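Local coordinates for Sqt1 (PDB 4ZOY), which acts as a WD40-repeat chaperone in ribosome biogenesis and probably captures a nascent ribosomal protein while it is still being translated, at residues Phe19-Ile30 against Ser91-Gly102; Ala206-Leu214 against Phe246-Val257. All coordinates share one frame; numbering follows the deposited sequence.

How the interactions relate
Sqt1 is a WD40 beta-propeller of eight antiparallel four-stranded blades, and both interactions join one blade to the next. From the N terminus, interaction 1 comes first: after one blade (18-85) the chain brings the first strand of the next, 92-97, beside strand 18-23, closing a loop of 60 residues. Interaction 2 starts only after that loop is complete and closes a shorter one, setting the turn between strands 204-209 and 214-218 against the entry into strand 252-257. The two loops are thus in series, neither nested nor crossed. The centres of interactions 1 and 2 are about 25 Å apart, on opposite sides of the chain's centre.

Interaction 1 (Phe19-Ile30 against Ser91-Gly102); sequences FAIAQHPLYPNI and SINALTFTLPRG
Strands 19-23 and 92-97 set Ala-20 opposite Ala-94 and Ala-22 opposite Thr-96 while running almost parallel (10°), their axes 5.3 Å apart, as the first strands of two successive blades of a WD40 beta-propeller. No direct hydrogen bond spans this seam; apolar side chains and bridging waters fill it. Ala-22 CB rests 3.5 Å from Leu-95 O and also meets Leu-95 CB, while Leu-95 CD1 reaches on to Ala-20 CB at 4.0 Å. Phe-97 turns a ring edge to Ala-22 O, and His-24 CB stands over its face, 4.2 Å from the ring centroid and 3° off the normal. With CG swung away from the backbone N (chi1 -166°), the His-24 imidazole passes obliquely by Phe-97 and lies beneath Gly-102 CA, where a beta carbon would collide with NE2. Water 3, 2.8 Å from His-24 NE2, donates to Gly-102 O. His-24 ND1 accepts from Leu-26 N at 3.1 Å, in the ring plane, and from Tyr-27 N well out of it, which fixes the ring's rotation. Replacing the His-24 imidazole with the methyl of an alanine is likely to leave both amides without their acceptor and to open a gap beside Gly-102. Pro-25 CG packs against Gly-102 N and Thr-98 O, themselves weakly hydrogen-bonded. Leu-26 CD1 sits over the centre of the Arg-101 guanidinium, 3.5 Å from Arg-101 CZ.

Interaction 2 (Ala206-Leu214 against Phe246-Val257); sequences ATVSEDESL and FAVEGGLFSVAV
Leu-252 N donates to Ser-209 O at 3.1 Å, reaching it from above the carbonyl plane; Glu-212 N approaches the same oxygen from the opposite face. Val-208 CB packs on Leu-252 CB (3.7 Å), and Val-208 CG1 touches Val-255 CB. Glu-212, its CG opposite the carbonyl carbon (chi1 -59°), stretches along the type II turn 248-251, where its OE2 takes the Gly-250 N bond at 3.3 Å from above the carboxylate. Glu-210 O presses so near Gly-251 CA that a beta carbon there would clash. Glu-212 O meets the Phe-246 ring at its edge, and Leu-214 CB lies 3.5 Å from Phe-246 CZ. Water 4 ties Glu-212 O to Phe-246 O and Val-248 N.

Farther out, Ser-209 OG accepts from Asp-211 N in an ST turn and bonds Pro-192 O, and Asp-211 OD1 takes Ser-213 N in an Asx turn. Ser-213 OG links Asp-211 OD1 to His-189, which bonds Thr-207 OG1, itself bonded to Tyr-217 OH; Asp-211, His-189, Thr-207 and Tyr-217 probably form the WD40 structural tetrad, with tyrosine for tryptophan. Strand 263-268 lies against Val-208 and Val-255, strand 193-198 pairs with Val-208, and strand 331-336 of the next blade covers Phe-253 and Ala-256.

Interaction 1 (Phe19-Ile30 against Ser91-Gly102)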
loop_
_atom_site.group_PDB
_atom_site.type_symbol
_atom_site.label_atom_id
_atom_site.label_comp_id
_atom_site.label_asym_id
_atom_site.label_seq_id
_atom_site.Cartn_x
_atom_site.Cartn_y
_atom_site.Cartn_z
ATOM N N PHE A 19 6.930 6.617 -8.580
ATOM C CA PHE A 19 5.711 5.826 -8.400
ATOM C C PHE A 19 5.669 5.033 -7.111
ATOM O O PHE A 19 4.584 4.700 -6.632
ATOM C CB PHE A 19 5.536 4.830 -9.551
ATOM C CG PHE A 19 5.227 5.465 -10.878
ATOM C CD1 PHE A 19 4.103 6.249 -11.043
ATOM C CD2 PHE A 19 6.040 5.226 -11.970
ATOM C CE1 PHE A 19 3.809 6.815 -12.280
ATOM C CE2 PHE A 19 5.750 5.785 -13.203
ATOM C CZ PHE A 19 4.638 6.579 -13.353
ATOM N N ALA A 20 6.840 4.696 -6.579
ATOM C CA ALA A 20 6.920 3.704 -5.512
ATOM C C ALA A 20 7.848 4.114 -4.395
ATOM O O ALA A 20 8.845 4.829 -4.617
ATOM C CB ALA A 20 7.367 2.365 -6.091
ATOM N N ILE A 21 7.535 3.654 -3.184
ATOM C CA ILE A 21 8.374 3.919 -2.032
ATOM C C ILE A 21 8.242 2.778 -1.031
ATOM O O ILE A 21 7.153 2.217 -0.852
ATOM C CB ILE A 21 8.020 5.277 -1.381
ATOM C CG1 ILE A 21 8.894 5.565 -0.159
ATOM C CG2 ILE A 21 6.523 5.363 -1.043
ATOM C CD1 ILE A 21 8.824 7.036 0.319
ATOM N N ALA A 22 9.362 2.417 -0.416
ATOM C CA ALA A 22 9.367 1.408 0.630
ATOM C C ALA A 22 10.256 1.862 1.770
ATOM O O ALA A 22 11.203 2.627 1.565
ATOM C CB ALA A 22 9.831 0.077 0.086
ATOM N N GLN A 23 9.942 1.391 2.970
ATOM C CA GLN A 23 10.636 1.788 4.179
ATOM C C GLN A 23 11.119 0.544 4.899
ATOM O O GLN A 23 10.406 -0.457 4.958
ATOM C CB GLN A 23 9.705 2.607 5.071
ATOM C CG GLN A 23 10.351 3.176 6.318
ATOM C CD GLN A 23 9.443 4.179 6.978
ATOM O OE1 GLN A 23 8.232 3.980 7.037
ATOM N NE2 GLN A 23 10.009 5.296 7.421
ATOM N N HIS A 24 12.337 0.586 5.416
ATOM C CA HIS A 24 12.877 -0.551 6.152
ATOM C C HIS A 24 12.071 -0.764 7.440
ATOM O O HIS A 24 11.773 0.195 8.146
ATOM C CB HIS A 24 14.355 -0.309 6.461
ATOM C CG HIS A 24 15.094 -1.530 6.912
ATOM N ND1 HIS A 24 14.904 -2.101 8.151
ATOM C CD2 HIS A 24 16.041 -2.274 6.295
ATOM C CE1 HIS A 24 15.691 -3.156 8.272
ATOM N NE2 HIS A 24 16.399 -3.277 7.165
ATOM N N PRO A 25 11.695 -2.019 7.741
ATOM C CA PRO A 25 10.793 -2.228 8.887
ATOM C C PRO A 25 11.439 -1.996 10.253
ATOM O O PRO A 25 10.712 -1.778 11.221
ATOM C CB PRO A 25 10.372 -3.699 8.740
ATOM C CG PRO A 25 11.453 -4.332 7.957
ATOM C CD PRO A 25 11.904 -3.259 6.979
ATOM N N LEU A 26 12.763 -2.041 10.323
ATOM C CA LEU A 26 13.466 -1.816 11.586
ATOM C C LEU A 26 14.078 -0.422 11.670
ATOM O O LEU A 26 14.217 0.138 12.757
ATOM C CB LEU A 26 14.568 -2.852 11.778
ATOM C CG LEU A 26 14.168 -4.320 11.727
ATOM C CD1 LEU A 26 15.382 -5.191 12.002
ATOM C CD2 LEU A 26 13.044 -4.616 12.708
ATOM N N TYR A 27 14.450 0.127 10.517
ATOM C CA TYR A 27 15.179 1.389 10.468
ATOM C C TYR A 27 14.437 2.373 9.568
ATOM O O TYR A 27 14.645 2.390 8.349
ATOM C CB TYR A 27 16.605 1.153 9.971
ATOM C CG TYR A 27 17.279 0.008 10.691
ATOM C CD1 TYR A 27 17.555 0.090 12.049
ATOM C CD2 TYR A 27 17.636 -1.152 10.017
ATOM C CE1 TYR A 27 18.162 -0.954 12.721
ATOM C CE2 TYR A 27 18.246 -2.204 10.683
ATOM C CZ TYR A 27 18.507 -2.094 12.033
ATOM O OH TYR A 27 19.114 -3.134 12.698
ATOM N N PRO A 28 13.566 3.196 10.163
ATOM C CA PRO A 28 12.657 4.057 9.392
ATOM C C PRO A 28 13.408 5.087 8.549
ATOM O O PRO A 28 12.847 5.637 7.599
ATOM C CB PRO A 28 11.815 4.750 10.469
ATOM C CG PRO A 28 12.047 3.980 11.727
ATOM C CD PRO A 28 13.388 3.357 11.617
ATOM N N ASN A 29 14.667 5.341 8.882
ATOM C CA ASN A 29 15.467 6.285 8.109
ATOM C C ASN A 29 15.902 5.735 6.751
ATOM O O ASN A 29 16.339 6.481 5.880
ATOM C CB ASN A 29 16.702 6.704 8.910
ATOM C CG ASN A 29 17.572 5.524 9.285
ATOM O OD1 ASN A 29 17.120 4.597 9.960
ATOM N ND2 ASN A 29 18.823 5.538 8.828
ATOM N N ILE A 30 15.795 4.425 6.568
ATOM C CA ILE A 30 16.195 3.812 5.316
ATOM C C ILE A 30 14.972 3.649 4.431
ATOM O O ILE A 30 14.063 2.879 4.740
ATOM C CB ILE A 30 16.882 2.457 5.541
ATOM C CG1 ILE A 30 18.119 2.645 6.425
ATOM C CG2 ILE A 30 17.250 1.809 4.211
ATOM C CD1 ILE A 30 18.894 1.375 6.664
ATOM N N SER A 91 9.517 1.754 -16.097
ATOM C CA SER A 91 9.339 2.367 -14.773
ATOM C C SER A 91 9.333 1.388 -13.614
ATOM O O SER A 91 8.726 0.330 -13.701
ATOM C CB SER A 91 8.033 3.150 -14.736
ATOM O OG SER A 91 7.972 4.064 -15.818
ATOM N N ILE A 92 10.001 1.747 -12.526
ATOM C CA ILE A 92 9.801 1.002 -11.278
ATOM C C ILE A 92 8.438 1.383 -10.715
ATOM O O ILE A 92 8.147 2.560 -10.532
ATOM C CB ILE A 92 10.891 1.270 -10.241
ATOM C CG1 ILE A 92 12.252 0.791 -10.770
ATOM C CG2 ILE A 92 10.533 0.566 -8.922
ATOM C CD1 ILE A 92 13.413 0.965 -9.805
ATOM N N ASN A 93 7.611 0.377 -10.441
ATOM C CA ASN A 93 6.226 0.589 -10.052
ATOM C C ASN A 93 5.927 0.092 -8.637
ATOM O O ASN A 93 4.887 0.425 -8.055
ATOM C CB ASN A 93 5.308 -0.123 -11.051
ATOM C CG ASN A 93 3.887 0.384 -10.997
ATOM O OD1 ASN A 93 3.646 1.587 -10.918
ATOM N ND2 ASN A 93 2.934 -0.535 -11.041
ATOM N N ALA A 94 6.844 -0.705 -8.099
ATOM C CA ALA A 94 6.664 -1.325 -6.796
ATOM C C ALA A 94 8.014 -1.510 -6.119
ATOM O O ALA A 94 9.002 -1.828 -6.789
ATOM C CB ALA A 94 5.952 -2.664 -6.945
ATOM N N LEU A 95 8.042 -1.286 -4.807
ATOM C CA LEU A 95 9.213 -1.518 -3.960
ATOM C C LEU A 95 8.787 -2.099 -2.644
ATOM O O LEU A 95 7.763 -1.691 -2.089
ATOM C CB LEU A 95 9.971 -0.227 -3.674
ATOM C CG LEU A 95 10.761 0.360 -4.832
ATOM C CD1 LEU A 95 11.043 1.824 -4.512
ATOM C CD2 LEU A 95 12.056 -0.413 -5.033
ATOM N N THR A 96 9.578 -3.021 -2.112
ATOM C CA THR A 96 9.352 -3.427 -0.742
ATOM C C THR A 96 10.631 -3.926 -0.075
ATOM O O THR A 96 11.490 -4.534 -0.715
ATOM C CB THR A 96 8.252 -4.505 -0.657
ATOM O OG1 THR A 96 7.843 -4.671 0.710
ATOM C CG2 THR A 96 8.748 -5.802 -1.201
ATOM N N PHE A 97 10.769 -3.595 1.201
ATOM C CA PHE A 97 11.692 -4.295 2.080
ATOM C C PHE A 97 10.937 -5.486 2.635
ATOM O O PHE A 97 9.758 -5.367 2.965
ATOM C CB PHE A 97 12.186 -3.404 3.224
ATOM C CG PHE A 97 13.168 -2.349 2.797
ATOM C CD1 PHE A 97 14.521 -2.636 2.716
ATOM C CD2 PHE A 97 12.742 -1.065 2.500
ATOM C CE1 PHE A 97 15.434 -1.660 2.328
ATOM C CE2 PHE A 97 13.653 -0.082 2.107
ATOM C CZ PHE A 97 14.995 -0.384 2.026
ATOM N N THR A 98 11.590 -6.632 2.762
ATOM C CA THR A 98 10.879 -7.789 3.286
ATOM C C THR A 98 10.664 -7.715 4.793
ATOM O O THR A 98 11.370 -7.010 5.513
ATOM C CB THR A 98 11.607 -9.100 2.944
ATOM O OG1 THR A 98 12.982 -9.020 3.355
ATOM C CG2 THR A 98 11.527 -9.369 1.448
ATOM N N LEU A 99 9.642 -8.433 5.251
ATOM C CA LEU A 99 9.385 -8.647 6.670
ATOM C C LEU A 99 10.048 -9.960 7.073
ATOM O O LEU A 99 10.188 -10.856 6.238
ATOM C CB LEU A 99 7.879 -8.680 6.940
ATOM C CG LEU A 99 7.136 -7.366 6.697
ATOM C CD1 LEU A 99 5.635 -7.590 6.785
ATOM C CD2 LEU A 99 7.584 -6.295 7.701
ATOM N N PRO A 100 10.459 -10.087 8.342
ATOM C CA PRO A 100 10.273 -9.131 9.437
ATOM C C PRO A 100 11.354 -8.071 9.608
ATOM O O PRO A 100 11.107 -7.112 10.339
ATOM C CB PRO A 100 10.261 -10.042 10.671
ATOM C CG PRO A 100 11.201 -11.130 10.302
ATOM C CD PRO A 100 10.933 -11.393 8.840
ATOM N N ARG A 101 12.512 -8.236 8.982
ATOM C CA ARG A 101 13.677 -7.431 9.359
ATOM C C ARG A 101 14.390 -6.776 8.178
ATOM O O ARG A 101 15.505 -6.276 8.323
ATOM C CB ARG A 101 14.677 -8.288 10.153
ATOM C CG ARG A 101 14.118 -8.836 11.475
ATOM C CD ARG A 101 15.192 -9.543 12.313
ATOM N NE ARG A 101 15.816 -8.660 13.301
ATOM C CZ ARG A 101 17.005 -8.085 13.147
ATOM N NH1 ARG A 101 17.709 -8.297 12.042
ATOM N NH2 ARG A 101 17.491 -7.298 14.097
ATOM N N GLY A 102 13.756 -6.769 7.009
ATOM C CA GLY A 102 14.317 -6.070 5.865
ATOM C C GLY A 102 15.568 -6.711 5.299
ATOM O O GLY A 102 16.480 -6.016 4.853
HETATM O O HOH W 1 6.170 0.057 0.443
HETATM O O HOH W 2 8.609 -2.305 2.657
HETATM O O HOH W 3 18.487 -5.131 6.743
#

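Interaction 2 (Ala206-Leu214 against Phe246-Val257)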
loop_
_atom_site.group_PDB
_atom_site.type_symbol
_atom_site.label_atom_id
_atom_site.label_comp_id
_atom_site.label_asym_id
_atom_site.label_seq_id
_atom_site.Cartn_x
_atom_site.Cartn_y
_atom_site.Cartn_z
ATOM N N ALA A 206 -5.557 -11.645 -0.153
ATOM C CA ALA A 206 -6.723 -11.174 -0.890
ATOM C C ALA A 206 -6.308 -10.258 -2.020
ATOM O O ALA A 206 -5.601 -9.282 -1.791
ATOM C CB ALA A 206 -7.677 -10.453 0.047
ATOM N N THR A 207 -6.733 -10.580 -3.234
ATOM C CA THR A 207 -6.417 -9.741 -4.388
ATOM C C THR A 207 -7.660 -9.436 -5.205
ATOM O O THR A 207 -8.639 -10.196 -5.215
ATOM C CB THR A 207 -5.340 -10.377 -5.291
ATOM O OG1 THR A 207 -5.860 -11.554 -5.927
ATOM C CG2 THR A 207 -4.101 -10.739 -4.470
ATOM N N VAL A 208 -7.619 -8.293 -5.872
ATOM C CA VAL A 208 -8.754 -7.815 -6.656
ATOM C C VAL A 208 -8.312 -7.415 -8.048
ATOM O O VAL A 208 -7.124 -7.227 -8.301
ATOM C CB VAL A 208 -9.448 -6.625 -5.980
ATOM C CG1 VAL A 208 -10.091 -7.069 -4.683
ATOM C CG2 VAL A 208 -8.461 -5.473 -5.743
ATOM N N SER A 209 -9.288 -7.276 -8.944
ATOM C CA SER A 209 -9.014 -7.082 -10.361
ATOM C C SER A 209 -9.978 -6.105 -11.013
ATOM O O SER A 209 -11.117 -5.942 -10.562
ATOM C CB SER A 209 -9.076 -8.436 -11.087
ATOM O OG SER A 209 -8.986 -8.308 -12.498
ATOM N N GLU A 210 -9.494 -5.457 -12.074
ATOM C CA GLU A 210 -10.338 -4.668 -12.973
ATOM C C GLU A 210 -11.528 -5.469 -13.498
ATOM O O GLU A 210 -12.544 -4.890 -13.861
ATOM C CB GLU A 210 -9.518 -4.143 -14.157
ATOM C CG GLU A 210 -8.540 -3.054 -13.786
ATOM C CD GLU A 210 -7.788 -2.487 -14.978
ATOM O OE1 GLU A 210 -8.128 -2.825 -16.133
ATOM O OE2 GLU A 210 -6.840 -1.707 -14.746
ATOM N N ASP A 211 -11.401 -6.794 -13.535
ATOM C CA ASP A 211 -12.464 -7.652 -14.068
ATOM C C ASP A 211 -13.569 -7.918 -13.040
ATOM O O ASP A 211 -14.495 -8.692 -13.301
ATOM C CB ASP A 211 -11.862 -8.972 -14.601
ATOM C CG ASP A 211 -11.654 -10.034 -13.521
ATOM O OD1 ASP A 211 -11.722 -9.746 -12.304
ATOM O OD2 ASP A 211 -11.409 -11.198 -13.905
ATOM N N GLU A 212 -13.442 -7.270 -11.876
ATOM C CA GLU A 212 -14.438 -7.234 -10.796
ATOM C C GLU A 212 -14.354 -8.429 -9.841
ATOM O O GLU A 212 -15.159 -8.540 -8.919
ATOM C CB GLU A 212 -15.861 -7.082 -11.374
ATOM C CG GLU A 212 -15.979 -5.804 -12.208
ATOM C CD GLU A 212 -17.256 -5.683 -13.017
ATOM O OE1 GLU A 212 -18.281 -6.266 -12.623
ATOM O OE2 GLU A 212 -17.233 -4.962 -14.037
ATOM N N SER A 213 -13.355 -9.295 -10.021
ATOM C CA SER A 213 -13.235 -10.450 -9.127
ATOM C C SER A 213 -12.356 -10.201 -7.894
ATOM O O SER A 213 -11.439 -9.362 -7.898
ATOM C CB SER A 213 -12.716 -11.678 -9.885
ATOM O OG SER A 213 -11.437 -11.469 -10.457
ATOM N N LEU A 214 -12.688 -10.938 -6.838
ATOM C CA LEU A 214 -11.925 -11.026 -5.597
ATOM C C LEU A 214 -11.564 -12.479 -5.361
ATOM O O LEU A 214 -12.443 -13.328 -5.384
ATOM C CB LEU A 214 -12.738 -10.510 -4.406
ATOM C CG LEU A 214 -12.339 -10.945 -2.992
ATOM C CD1 LEU A 214 -11.042 -10.248 -2.545
ATOM C CD2 LEU A 214 -13.436 -10.667 -1.974
ATOM N N PHE A 246 -22.288 -8.919 -5.404
ATOM C CA PHE A 246 -20.890 -8.545 -5.229
ATOM C C PHE A 246 -20.380 -7.630 -6.331
ATOM O O PHE A 246 -19.513 -6.787 -6.094
ATOM C CB PHE A 246 -20.010 -9.796 -5.181
ATOM C CG PHE A 246 -18.551 -9.487 -5.013
ATOM C CD1 PHE A 246 -18.083 -9.032 -3.788
ATOM C CD2 PHE A 246 -17.656 -9.622 -6.069
ATOM C CE1 PHE A 246 -16.758 -8.720 -3.600
ATOM C CE2 PHE A 246 -16.301 -9.310 -5.881
ATOM C CZ PHE A 246 -15.865 -8.855 -4.643
ATOM N N ALA A 247 -20.912 -7.811 -7.536
ATOM C CA ALA A 247 -20.381 -7.171 -8.733
ATOM C C ALA A 247 -20.309 -5.651 -8.634
ATOM O O ALA A 247 -21.302 -4.983 -8.363
ATOM C CB ALA A 247 -21.220 -7.570 -9.941
ATOM N N VAL A 248 -19.118 -5.112 -8.863
ATOM C CA VAL A 248 -18.928 -3.671 -8.916
ATOM C C VAL A 248 -18.591 -3.284 -10.345
ATOM O O VAL A 248 -17.471 -3.475 -10.797
ATOM C CB VAL A 248 -17.807 -3.199 -7.959
ATOM C CG1 VAL A 248 -17.524 -1.719 -8.155
ATOM C CG2 VAL A 248 -18.204 -3.459 -6.526
ATOM N N GLU A 249 -19.576 -2.757 -11.069
ATOM C CA GLU A 249 -19.366 -2.434 -12.474
ATOM C C GLU A 249 -18.270 -1.386 -12.646
ATOM O O GLU A 249 -18.326 -0.309 -12.043
ATOM C CB GLU A 249 -20.672 -1.944 -13.117
ATOM C CG GLU A 249 -20.543 -1.687 -14.609
ATOM C CD GLU A 249 -21.885 -1.472 -15.291
ATOM O OE1 GLU A 249 -22.824 -0.981 -14.626
ATOM O OE2 GLU A 249 -21.999 -1.803 -16.491
ATOM N N GLY A 250 -17.273 -1.718 -13.462
ATOM C CA GLY A 250 -16.162 -0.826 -13.718
ATOM C C GLY A 250 -14.884 -1.310 -13.055
ATOM O O GLY A 250 -13.803 -0.807 -13.345
ATOM N N GLY A 251 -15.012 -2.275 -12.153
ATOM C CA GLY A 251 -13.834 -2.922 -11.590
ATOM C C GLY A 251 -13.511 -2.628 -10.135
ATOM O O GLY A 251 -14.069 -1.733 -9.510
ATOM N N LEU A 252 -12.597 -3.423 -9.597
ATOM C CA LEU A 252 -12.089 -3.231 -8.236
ATOM C C LEU A 252 -10.650 -2.726 -8.270
ATOM O O LEU A 252 -9.863 -3.149 -9.116
ATOM C CB LEU A 252 -12.162 -4.535 -7.440
ATOM C CG LEU A 252 -13.573 -5.072 -7.191
ATOM C CD1 LEU A 252 -13.467 -6.459 -6.549
ATOM C CD2 LEU A 252 -14.413 -4.129 -6.332
ATOM N N PHE A 253 -10.313 -1.848 -7.328
ATOM C CA PHE A 253 -9.044 -1.124 -7.356
ATOM C C PHE A 253 -8.305 -1.105 -6.030
ATOM O O PHE A 253 -7.140 -0.699 -5.970
ATOM C CB PHE A 253 -9.290 0.316 -7.814
ATOM C CG PHE A 253 -9.930 0.404 -9.170
ATOM C CD1 PHE A 253 -9.215 0.039 -10.298
ATOM C CD2 PHE A 253 -11.248 0.807 -9.312
ATOM C CE1 PHE A 253 -9.798 0.090 -11.559
ATOM C CE2 PHE A 253 -11.834 0.865 -10.569
ATOM C CZ PHE A 253 -11.107 0.504 -11.689
ATOM N N SER A 254 -8.975 -1.529 -4.962
ATOM C CA SER A 254 -8.359 -1.503 -3.633
ATOM C C SER A 254 -8.888 -2.641 -2.766
ATOM O O SER A 254 -9.980 -3.171 -3.002
ATOM C CB SER A 254 -8.589 -0.147 -2.951
ATOM O OG SER A 254 -9.979 0.142 -2.869
ATOM N N VAL A 255 -8.103 -3.013 -1.757
ATOM C CA VAL A 255 -8.437 -4.136 -0.891
ATOM C C VAL A 255 -7.711 -3.963 0.437
ATOM O O VAL A 255 -6.592 -3.452 0.484
ATOM C CB VAL A 255 -8.086 -5.493 -1.572
ATOM C CG1 VAL A 255 -6.590 -5.614 -1.825
ATOM C CG2 VAL A 255 -8.579 -6.677 -0.742
ATOM N N ALA A 256 -8.373 -4.372 1.515
ATOM C CA ALA A 256 -7.817 -4.308 2.856
ATOM C C ALA A 256 -8.451 -5.408 3.698
ATOM O O ALA A 256 -9.618 -5.772 3.506
ATOM C CB ALA A 256 -8.042 -2.936 3.486
ATOM N N VAL A 257 -7.672 -5.956 4.626
ATOM C CA VAL A 257 -8.166 -6.984 5.533
ATOM C C VAL A 257 -8.194 -6.434 6.964
ATOM O O VAL A 257 -7.305 -5.698 7.362
ATOM C CB VAL A 257 -7.296 -8.260 5.444
ATOM C CG1 VAL A 257 -7.805 -9.317 6.422
ATOM C CG2 VAL A 257 -7.310 -8.815 4.028
HETATM O O HOH W 4 -16.926 -6.638 -7.937
#